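PDB 5LP5: penicillin-binding protein 2 (Pbp2) from Helicobacter pylori, which probably acts as a peptidoglycan transpeptidase in cell-wall synthesis and cell-shape maintenance, and forms a complex with the rod shape-determining protein MreC. Local coordinates for residues A[189-194]-A[397-402]; A[229-234]-A[460-465]; A[71-76]-A[141-146]. All blocks are in the same frame, centred on the assembly; numbering follows the deposited sequence.

Contact 1: residues A[189-194]-A[397-402]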
loop_
_atom_site.group_PDB
_atom_site.type_symbol
_atom_site.label_atom_id
_atom_site.label_comp_id
_atom_site.label_asym_id
_atom_site.label_seq_id
_atom_site.Cartn_x
_atom_site.Cartn_y
_atom_site.Cartn_z
ATOM N N THR A 189 -5.084 -5.222 -15.867
ATOM C CA THR A 189 -6.470 -5.199 -16.362
ATOM C C THR A 189 -7.301 -4.106 -15.754
ATOM O O THR A 189 -6.961 -3.550 -14.713
ATOM C CB THR A 189 -7.190 -6.524 -16.098
ATOM O OG1 THR A 189 -7.188 -6.821 -14.696
ATOM C CG2 THR A 189 -6.474 -7.618 -16.799
ATOM N N GLY A 190 -8.383 -3.785 -16.443
ATOM C CA GLY A 190 -9.373 -2.854 -15.921
ATOM C C GLY A 190 -8.852 -1.497 -15.492
ATOM O O GLY A 190 -7.939 -0.940 -16.117
ATOM N N ILE A 191 -9.443 -0.969 -14.421
ATOM C CA ILE A 191 -9.144 0.381 -13.930
ATOM C C ILE A 191 -7.674 0.557 -13.556
ATOM O O ILE A 191 -7.094 1.609 -13.817
ATOM C CB ILE A 191 -10.059 0.741 -12.734
ATOM C CG1 ILE A 191 -11.481 0.979 -13.229
ATOM C CG2 ILE A 191 -9.579 1.971 -11.979
ATOM C CD1 ILE A 191 -11.692 2.260 -13.993
ATOM N N GLU A 192 -7.072 -0.460 -12.951
ATOM C CA GLU A 192 -5.657 -0.380 -12.604
ATOM C C GLU A 192 -4.846 -0.094 -13.852
ATOM O O GLU A 192 -3.826 0.582 -13.797
ATOM C CB GLU A 192 -5.174 -1.685 -12.007
ATOM C CG GLU A 192 -5.688 -1.972 -10.613
ATOM C CD GLU A 192 -4.896 -1.272 -9.512
ATOM O OE1 GLU A 192 -4.277 -0.219 -9.807
ATOM O OE2 GLU A 192 -4.902 -1.772 -8.343
ATOM N N LYS A 193 -5.288 -0.649 -14.975
ATOM C CA LYS A 193 -4.624 -0.420 -16.235
ATOM C C LYS A 193 -5.078 0.894 -16.867
ATOM O O LYS A 193 -4.259 1.707 -17.246
ATOM C CB LYS A 193 -4.880 -1.563 -17.197
ATOM C CG LYS A 193 -3.914 -1.516 -18.355
ATOM C CD LYS A 193 -4.299 -2.386 -19.509
ATOM C CE LYS A 193 -3.540 -1.902 -20.732
ATOM N NZ LYS A 193 -3.656 -2.869 -21.842
ATOM N N GLU A 194 -6.383 1.108 -16.969
ATOM C CA GLU A 194 -6.893 2.293 -17.648
ATOM C C GLU A 194 -6.323 3.567 -17.001
ATOM O O GLU A 194 -5.928 4.500 -17.696
ATOM C CB GLU A 194 -8.428 2.296 -17.658
ATOM C CG GLU A 194 -9.084 3.461 -18.410
ATOM C CD GLU A 194 -9.162 3.297 -19.908
ATOM O OE1 GLU A 194 -8.902 2.198 -20.421
ATOM O OE2 GLU A 194 -9.522 4.274 -20.580
ATOM N N GLY A 397 -18.182 3.876 -24.845
ATOM C CA GLY A 397 -17.114 4.788 -24.398
ATOM C C GLY A 397 -16.714 4.638 -22.929
ATOM O O GLY A 397 -16.306 5.594 -22.280
ATOM N N VAL A 398 -16.823 3.423 -22.414
ATOM C CA VAL A 398 -16.615 3.177 -21.007
ATOM C C VAL A 398 -15.131 3.322 -20.730
ATOM O O VAL A 398 -14.315 3.083 -21.614
ATOM C CB VAL A 398 -17.177 1.793 -20.606
ATOM C CG1 VAL A 398 -16.307 0.674 -21.138
ATOM C CG2 VAL A 398 -17.335 1.675 -19.099
ATOM N N ASP A 399 -14.786 3.768 -19.522
ATOM C CA ASP A 399 -13.389 3.964 -19.147
ATOM C C ASP A 399 -12.715 2.667 -18.632
ATOM O O ASP A 399 -12.241 2.575 -17.486
ATOM C CB ASP A 399 -13.235 5.152 -18.171
ATOM C CG ASP A 399 -14.017 4.985 -16.875
ATOM O OD1 ASP A 399 -14.986 4.211 -16.820
ATOM O OD2 ASP A 399 -13.647 5.641 -15.893
ATOM N N LEU A 400 -12.702 1.667 -19.512
ATOM C CA LEU A 400 -11.922 0.448 -19.342
ATOM C C LEU A 400 -11.176 0.223 -20.638
ATOM O O LEU A 400 -11.471 0.868 -21.644
ATOM C CB LEU A 400 -12.827 -0.752 -19.064
ATOM C CG LEU A 400 -13.540 -0.820 -17.723
ATOM C CD1 LEU A 400 -14.374 -2.099 -17.648
ATOM C CD2 LEU A 400 -12.504 -0.771 -16.616
ATOM N N PRO A 401 -10.196 -0.696 -20.631
ATOM C CA PRO A 401 -9.566 -1.058 -21.901
ATOM C C PRO A 401 -10.422 -2.006 -22.765
ATOM O O PRO A 401 -11.187 -2.834 -22.245
ATOM C CB PRO A 401 -8.269 -1.749 -21.462
ATOM C CG PRO A 401 -8.183 -1.612 -19.971
ATOM C CD PRO A 401 -9.573 -1.385 -19.492
ATOM N N ASN A 402 -10.273 -1.854 -24.074
ATOM C CA ASN A 402 -10.836 -2.768 -25.069
ATOM C C ASN A 402 -12.324 -3.003 -24.936
ATOM O O ASN A 402 -12.725 -4.137 -24.801
ATOM C CB ASN A 402 -10.141 -4.137 -25.002
ATOM C CG ASN A 402 -8.776 -4.140 -25.651
ATOM O OD1 ASN A 402 -7.774 -3.712 -25.059
ATOM N ND2 ASN A 402 -8.718 -4.669 -26.874
#
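Gly190, Ile191 and Glu194 of the short helix 190-194 pack against Asp399, Leu400 and Pro401 in a contact between a helix and a loop. The helix belongs to the dimerisation region, the loop to the transpeptidase region. Leu400 carries the apolar part. Its CD2 methyl lies 3.8 Å from Gly190 CA and 3.9 Å from Ile191 CG1, and the Ile191 and Leu400 side chains cross at about a right angle. CG1 of Ile191 stands beside the backbone N (chi1 -72°), and this branch brings CD1 to 3.5 Å from Asp399 O. The ring of Pro401 faces the helix at CG and CD. Pro401 CD is 3.8 Å from Gly190 O. The extended chain of Lys193 passes obliquely, with CD 4.0 Å from Pro401 CG.

The carboxylate of Asp399, the centre of an inverse gamma turn, joins the helix end to a second loop. Asp399 OD1 accepts a hydrogen bond from Phe461 N. Asp399 OD2 is bonded to Ala462 N and to the hydroxyl of Tyr195, the residue that follows the helix segment.

Glu194 reaches across the loop backbone. Its chain bends at chi2 (81°), which places Glu194 OE1 beside the Leu400-Pro401 peptide, 3.2 Å from Pro401 N. That nitrogen carries no hydrogen, and Leu400 O is another acceptor, so OE1 and this peptide pack without a hydrogen bond.

Contact 2: residues A[229-234]-A[460-465]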
loop_
_atom_site.group_PDB
_atom_site.type_symbol
_atom_site.label_atom_id
_atom_site.label_comp_id
_atom_site.label_asym_id
_atom_site.label_seq_id
_atom_site.Cartn_x
_atom_site.Cartn_y
_atom_site.Cartn_z
ATOM N N ASN A 229 -2.575 10.973 -5.811
ATOM C CA ASN A 229 -2.622 9.915 -6.808
ATOM C C ASN A 229 -3.860 9.025 -6.656
ATOM O O ASN A 229 -4.053 8.111 -7.440
ATOM C CB ASN A 229 -1.356 9.064 -6.719
ATOM C CG ASN A 229 -0.089 9.868 -7.017
ATOM O OD1 ASN A 229 -0.083 10.812 -7.824
ATOM N ND2 ASN A 229 0.998 9.488 -6.364
ATOM N N HIS A 230 -4.704 9.318 -5.670
ATOM C CA HIS A 230 -5.912 8.517 -5.384
ATOM C C HIS A 230 -6.961 8.663 -6.480
ATOM O O HIS A 230 -6.935 9.610 -7.264
ATOM C CB HIS A 230 -6.556 8.972 -4.075
ATOM C CG HIS A 230 -7.172 10.331 -4.179
ATOM N ND1 HIS A 230 -6.421 11.487 -4.110
ATOM C CD2 HIS A 230 -8.449 10.721 -4.411
ATOM C CE1 HIS A 230 -7.209 12.532 -4.265
ATOM N NE2 HIS A 230 -8.446 12.096 -4.447
ATOM N N LEU A 231 -7.899 7.725 -6.513
ATOM C CA LEU A 231 -8.947 7.707 -7.542
ATOM C C LEU A 231 -10.276 7.240 -6.966
ATOM O O LEU A 231 -10.376 6.180 -6.339
ATOM C CB LEU A 231 -8.555 6.801 -8.715
ATOM C CG LEU A 231 -9.542 6.631 -9.876
ATOM C CD1 LEU A 231 -9.821 7.947 -10.580
ATOM C CD2 LEU A 231 -8.997 5.625 -10.873
ATOM N N GLN A 232 -11.305 8.039 -7.201
ATOM C CA GLN A 232 -12.635 7.726 -6.716
ATOM C C GLN A 232 -13.555 7.237 -7.848
ATOM O O GLN A 232 -13.692 7.905 -8.887
ATOM C CB GLN A 232 -13.242 8.952 -6.036
ATOM C CG GLN A 232 -14.330 8.591 -5.051
ATOM C CD GLN A 232 -15.165 9.769 -4.624
ATOM O OE1 GLN A 232 -15.040 10.893 -5.145
ATOM N NE2 GLN A 232 -16.053 9.509 -3.657
ATOM N N LEU A 233 -14.191 6.084 -7.616
ATOM C CA LEU A 233 -15.119 5.466 -8.559
ATOM C C LEU A 233 -16.555 5.639 -8.090
ATOM O O LEU A 233 -16.822 5.782 -6.894
ATOM C CB LEU A 233 -14.858 3.963 -8.707
ATOM C CG LEU A 233 -13.447 3.516 -9.046
ATOM C CD1 LEU A 233 -13.417 2.027 -9.286
ATOM C CD2 LEU A 233 -12.938 4.244 -10.270
ATOM N N SER A 234 -17.473 5.575 -9.049
ATOM C CA SER A 234 -18.889 5.785 -8.803
ATOM C C SER A 234 -19.612 4.579 -8.222
ATOM O O SER A 234 -20.744 4.703 -7.772
ATOM C CB SER A 234 -19.575 6.209 -10.094
ATOM O OG SER A 234 -19.281 5.288 -11.135
ATOM N N HIS A 460 -19.436 5.273 -17.215
ATOM C CA HIS A 460 -18.062 5.427 -16.765
ATOM C C HIS A 460 -17.997 5.084 -15.309
ATOM O O HIS A 460 -19.021 4.984 -14.671
ATOM C CB HIS A 460 -17.510 6.837 -17.049
ATOM C CG HIS A 460 -18.284 7.940 -16.406
ATOM N ND1 HIS A 460 -19.462 8.425 -16.928
ATOM C CD2 HIS A 460 -18.032 8.673 -15.295
ATOM C CE1 HIS A 460 -19.915 9.397 -16.153
ATOM N NE2 HIS A 460 -19.060 9.571 -15.159
ATOM N N PHE A 461 -16.785 4.853 -14.818
ATOM C CA PHE A 461 -16.542 4.472 -13.429
ATOM C C PHE A 461 -15.876 5.597 -12.636
ATOM O O PHE A 461 -16.137 5.762 -11.449
ATOM C CB PHE A 461 -15.657 3.237 -13.365
ATOM C CG PHE A 461 -16.340 1.980 -13.822
ATOM C CD1 PHE A 461 -17.169 1.272 -12.968
ATOM C CD2 PHE A 461 -16.153 1.508 -15.107
ATOM C CE1 PHE A 461 -17.785 0.112 -13.378
ATOM C CE2 PHE A 461 -16.763 0.350 -15.530
ATOM C CZ PHE A 461 -17.583 -0.346 -14.665
ATOM N N ALA A 462 -15.003 6.366 -13.274
ATOM C CA ALA A 462 -14.281 7.421 -12.586
ATOM C C ALA A 462 -15.160 8.666 -12.372
ATOM O O ALA A 462 -15.509 9.364 -13.328
ATOM C CB ALA A 462 -13.032 7.779 -13.371
ATOM N N ILE A 463 -15.492 8.963 -11.116
ATOM C CA ILE A 463 -16.390 10.078 -10.818
ATOM C C ILE A 463 -15.878 11.377 -11.397
ATOM O O ILE A 463 -16.657 12.172 -11.882
ATOM C CB ILE A 463 -16.658 10.234 -9.304
ATOM C CG1 ILE A 463 -17.576 9.101 -8.834
ATOM C CG2 ILE A 463 -17.324 11.578 -9.012
ATOM C CD1 ILE A 463 -17.912 9.106 -7.357
ATOM N N ASN A 464 -14.566 11.579 -11.367
ATOM C CA ASN A 464 -13.951 12.794 -11.930
ATOM C C ASN A 464 -13.784 12.723 -13.461
ATOM O O ASN A 464 -13.016 13.476 -14.041
ATOM C CB ASN A 464 -12.620 13.131 -11.217
ATOM C CG ASN A 464 -11.652 11.940 -11.137
ATOM O OD1 ASN A 464 -12.013 10.793 -11.398
ATOM N ND2 ASN A 464 -10.421 12.212 -10.707
ATOM N N ASN A 465 -14.528 11.834 -14.115
ATOM C CA ASN A 465 -14.614 11.776 -15.582
ATOM C C ASN A 465 -15.906 12.431 -16.089
ATOM O O ASN A 465 -16.857 11.740 -16.421
ATOM C CB ASN A 465 -14.582 10.314 -16.028
ATOM C CG ASN A 465 -13.932 10.107 -17.385
ATOM O OD1 ASN A 465 -13.635 11.039 -18.137
ATOM N ND2 ASN A 465 -13.691 8.844 -17.693
#
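The Gln232 side-chain amide has the CD1 methyl of Ile463 over one face, 3.9 Å from Gln232 CD. The chain of Gln232 is extended, and its NE2 makes a weak hydrogen bond to Asp58 O. The His460 imidazole has Asn465 O over one face and Ala462 O in plane at its edge. Its ND1 is bonded to Thr458 O. The Phe461 ring leads away from 229-234, toward Val162, Leu264 and Ala267.

Two backbone bonds join the segments. Ile463 N donates to Gln232 O at 3.1 Å. Ser234 N donates to Phe461 O at 2.8 Å. Leu233 CA also makes a C-H...O contact to Phe461 O. Ile463 CG1 lies alongside Ser234, 3.7 Å from Ser234 CB. The Ser234 hydroxyl is satisfied by Leu264 O. Leu231 CD1 crosses to Asn464 OD1 at 3.7 Å.

Asn465 N bonds back to Ala462 O, closing a type I turn. The two cross-segment bonds flank Leu233 and Ala462 and make a single, isolated beta bridge, tying the strand 231-232 region to a turn of the transpeptidase region.

Contact 3: residues A[71-76]-A[141-146]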
loop_
_atom_site.group_PDB
_atom_site.type_symbol
_atom_site.label_atom_id
_atom_site.label_comp_id
_atom_site.label_asym_id
_atom_site.label_seq_id
_atom_site.Cartn_x
_atom_site.Cartn_y
_atom_site.Cartn_z
ATOM N N PHE A 71 7.628 -6.449 4.264
ATOM C CA PHE A 71 9.078 -6.404 4.321
ATOM C C PHE A 71 9.753 -7.266 3.268
ATOM O O PHE A 71 9.098 -7.956 2.497
ATOM C CB PHE A 71 9.552 -6.777 5.721
ATOM C CG PHE A 71 9.459 -5.643 6.692
ATOM C CD1 PHE A 71 10.448 -4.676 6.745
ATOM C CD2 PHE A 71 8.371 -5.527 7.529
ATOM C CE1 PHE A 71 10.354 -3.627 7.631
ATOM C CE2 PHE A 71 8.283 -4.486 8.416
ATOM C CZ PHE A 71 9.268 -3.535 8.469
ATOM N N GLY A 72 11.081 -7.224 3.273
ATOM C CA GLY A 72 11.903 -7.848 2.267
ATOM C C GLY A 72 13.300 -7.935 2.824
ATOM O O GLY A 72 13.802 -6.964 3.363
ATOM N N VAL A 73 13.929 -9.103 2.731
ATOM C CA VAL A 73 15.305 -9.238 3.193
ATOM C C VAL A 73 16.241 -9.170 1.994
ATOM O O VAL A 73 16.079 -9.913 1.032
ATOM C CB VAL A 73 15.509 -10.534 3.999
ATOM C CG1 VAL A 73 16.967 -10.700 4.406
ATOM C CG2 VAL A 73 14.618 -10.527 5.234
ATOM N N PHE A 74 17.222 -8.277 2.068
ATOM C CA PHE A 74 18.107 -7.988 0.947
ATOM C C PHE A 74 19.568 -8.282 1.282
ATOM O O PHE A 74 20.011 -8.056 2.423
ATOM C CB PHE A 74 18.014 -6.509 0.599
ATOM C CG PHE A 74 16.752 -6.115 -0.103
ATOM C CD1 PHE A 74 16.775 -5.854 -1.465
ATOM C CD2 PHE A 74 15.557 -5.973 0.589
ATOM C CE1 PHE A 74 15.627 -5.464 -2.130
ATOM C CE2 PHE A 74 14.403 -5.588 -0.069
ATOM C CZ PHE A 74 14.440 -5.320 -1.430
ATOM N N LEU A 75 20.304 -8.760 0.274
ATOM C CA LEU A 75 21.766 -8.891 0.341
ATOM C C LEU A 75 22.417 -8.000 -0.727
ATOM O O LEU A 75 21.802 -7.721 -1.756
ATOM C CB LEU A 75 22.178 -10.347 0.152
ATOM C CG LEU A 75 21.779 -11.319 1.271
ATOM C CD1 LEU A 75 22.024 -12.764 0.845
ATOM C CD2 LEU A 75 22.520 -11.029 2.575
ATOM N N PRO A 76 23.655 -7.528 -0.481
ATOM C CA PRO A 76 24.286 -6.656 -1.478
ATOM C C PRO A 76 24.755 -7.449 -2.712
ATOM O O PRO A 76 25.128 -8.619 -2.593
ATOM C CB PRO A 76 25.453 -6.031 -0.708
ATOM C CG PRO A 76 25.792 -7.030 0.348
ATOM C CD PRO A 76 24.538 -7.794 0.670
ATOM N N GLN A 141 25.936 -7.650 10.208
ATOM C CA GLN A 141 26.397 -6.404 9.551
ATOM C C GLN A 141 25.976 -6.267 8.086
ATOM O O GLN A 141 25.522 -5.205 7.670
ATOM C CB GLN A 141 27.925 -6.227 9.674
ATOM C CG GLN A 141 28.386 -5.545 10.968
ATOM C CD GLN A 141 29.909 -5.584 11.211
ATOM O OE1 GLN A 141 30.615 -6.498 10.779
ATOM N NE2 GLN A 141 30.410 -4.589 11.930
ATOM N N GLY A 142 26.124 -7.327 7.302
ATOM C CA GLY A 142 25.805 -7.249 5.877
ATOM C C GLY A 142 24.414 -7.709 5.462
ATOM O O GLY A 142 24.230 -8.163 4.330
ATOM N N ILE A 143 23.430 -7.596 6.353
ATOM C CA ILE A 143 22.066 -8.042 6.037
ATOM C C ILE A 143 21.035 -6.945 6.317
ATOM O O ILE A 143 20.987 -6.392 7.421
ATOM C CB ILE A 143 21.681 -9.325 6.789
ATOM C CG1 ILE A 143 22.648 -10.453 6.449
ATOM C CG2 ILE A 143 20.275 -9.754 6.401
ATOM C CD1 ILE A 143 22.355 -11.773 7.143
ATOM N N PHE A 144 20.216 -6.663 5.302
ATOM C CA PHE A 144 19.312 -5.520 5.291
ATOM C C PHE A 144 17.855 -5.996 5.216
ATOM O O PHE A 144 17.555 -6.995 4.581
ATOM C CB PHE A 144 19.641 -4.608 4.096
ATOM C CG PHE A 144 21.042 -4.049 4.121
ATOM C CD1 PHE A 144 21.252 -2.691 4.335
ATOM C CD2 PHE A 144 22.153 -4.872 3.904
ATOM C CE1 PHE A 144 22.539 -2.167 4.360
ATOM C CE2 PHE A 144 23.436 -4.365 3.955
ATOM C CZ PHE A 144 23.632 -3.006 4.169
ATOM N N ALA A 145 16.955 -5.276 5.880
ATOM C CA ALA A 145 15.534 -5.604 5.874
ATOM C C ALA A 145 14.735 -4.314 5.631
ATOM O O ALA A 145 14.790 -3.372 6.421
ATOM C CB ALA A 145 15.134 -6.264 7.191
ATOM N N LEU A 146 13.975 -4.288 4.545
ATOM C CA LEU A 146 13.494 -3.046 3.986
ATOM C C LEU A 146 12.016 -3.113 3.744
ATOM O O LEU A 146 11.496 -4.156 3.368
ATOM C CB LEU A 146 14.188 -2.789 2.647
ATOM C CG LEU A 146 15.714 -2.737 2.715
ATOM C CD1 LEU A 146 16.363 -2.691 1.332
ATOM C CD2 LEU A 146 16.101 -1.539 3.581
#
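Phe74 and Phe144 form an antiparallel hydrogen-bonded pair. Phe74 N donates to Phe144 O at 2.8 Å, almost straight (175°), and Phe144 N returns a bond to Phe74 O at 3.2 Å. Leu146 N donates to Gly72 O at 2.9 Å. Val73 and Ala145 lie between these as a non-hydrogen-bonded pair.

On the face carrying Phe74, Phe144 and Leu146, the CD1 methyl of Leu146 sits over the Phe74 ring, 3.8 Å from its centroid and 23° off the normal. This is a CH-pi contact, displaced toward the CD2 side. CG of Phe74 is anti to its own carbonyl carbon (chi1 -74°), which lays the ring across to Leu146. The Phe144 ring instead turns its edge to Phe74 O.

Val73 CG1 meets Ile143 CG2 at 4.0 Å. Leu75 and Ile143 lie side by side, with CD2 of Leu75 3.9 Å from CG1 of Ile143.

Strand 118-125 pairs with strand 63-76 as well. Helix 81-94 covers Leu75 and Ile143, and helix 134-138 covers Val73 and Ala145 through Leu137. Phe71 meets the ring of Tyr127 and packs on Phe169 of the MreC chain.

From the N terminus, contact 3 comes first. It closes a loop of 64 residues that holds helices 81-94 and 134-138, all within the dimerisation region. Segment 189-194 then opens contact 1 and 229-234 opens contact 2. Contact 1 closes at 397-402 and contact 2 at 460-465, so the two loops cross. Both bring a part of the transpeptidase region back to an earlier part of the chain. They touch each other through Asp399, and their centres are 12 Å apart. Contact 3 is remote, with centres 37 and 38 Å from contacts 1 and 2. It still shares a mixed sheet with contact 2, through strands 144-152, 63-76, 56-57 and 231-232, paired in that order.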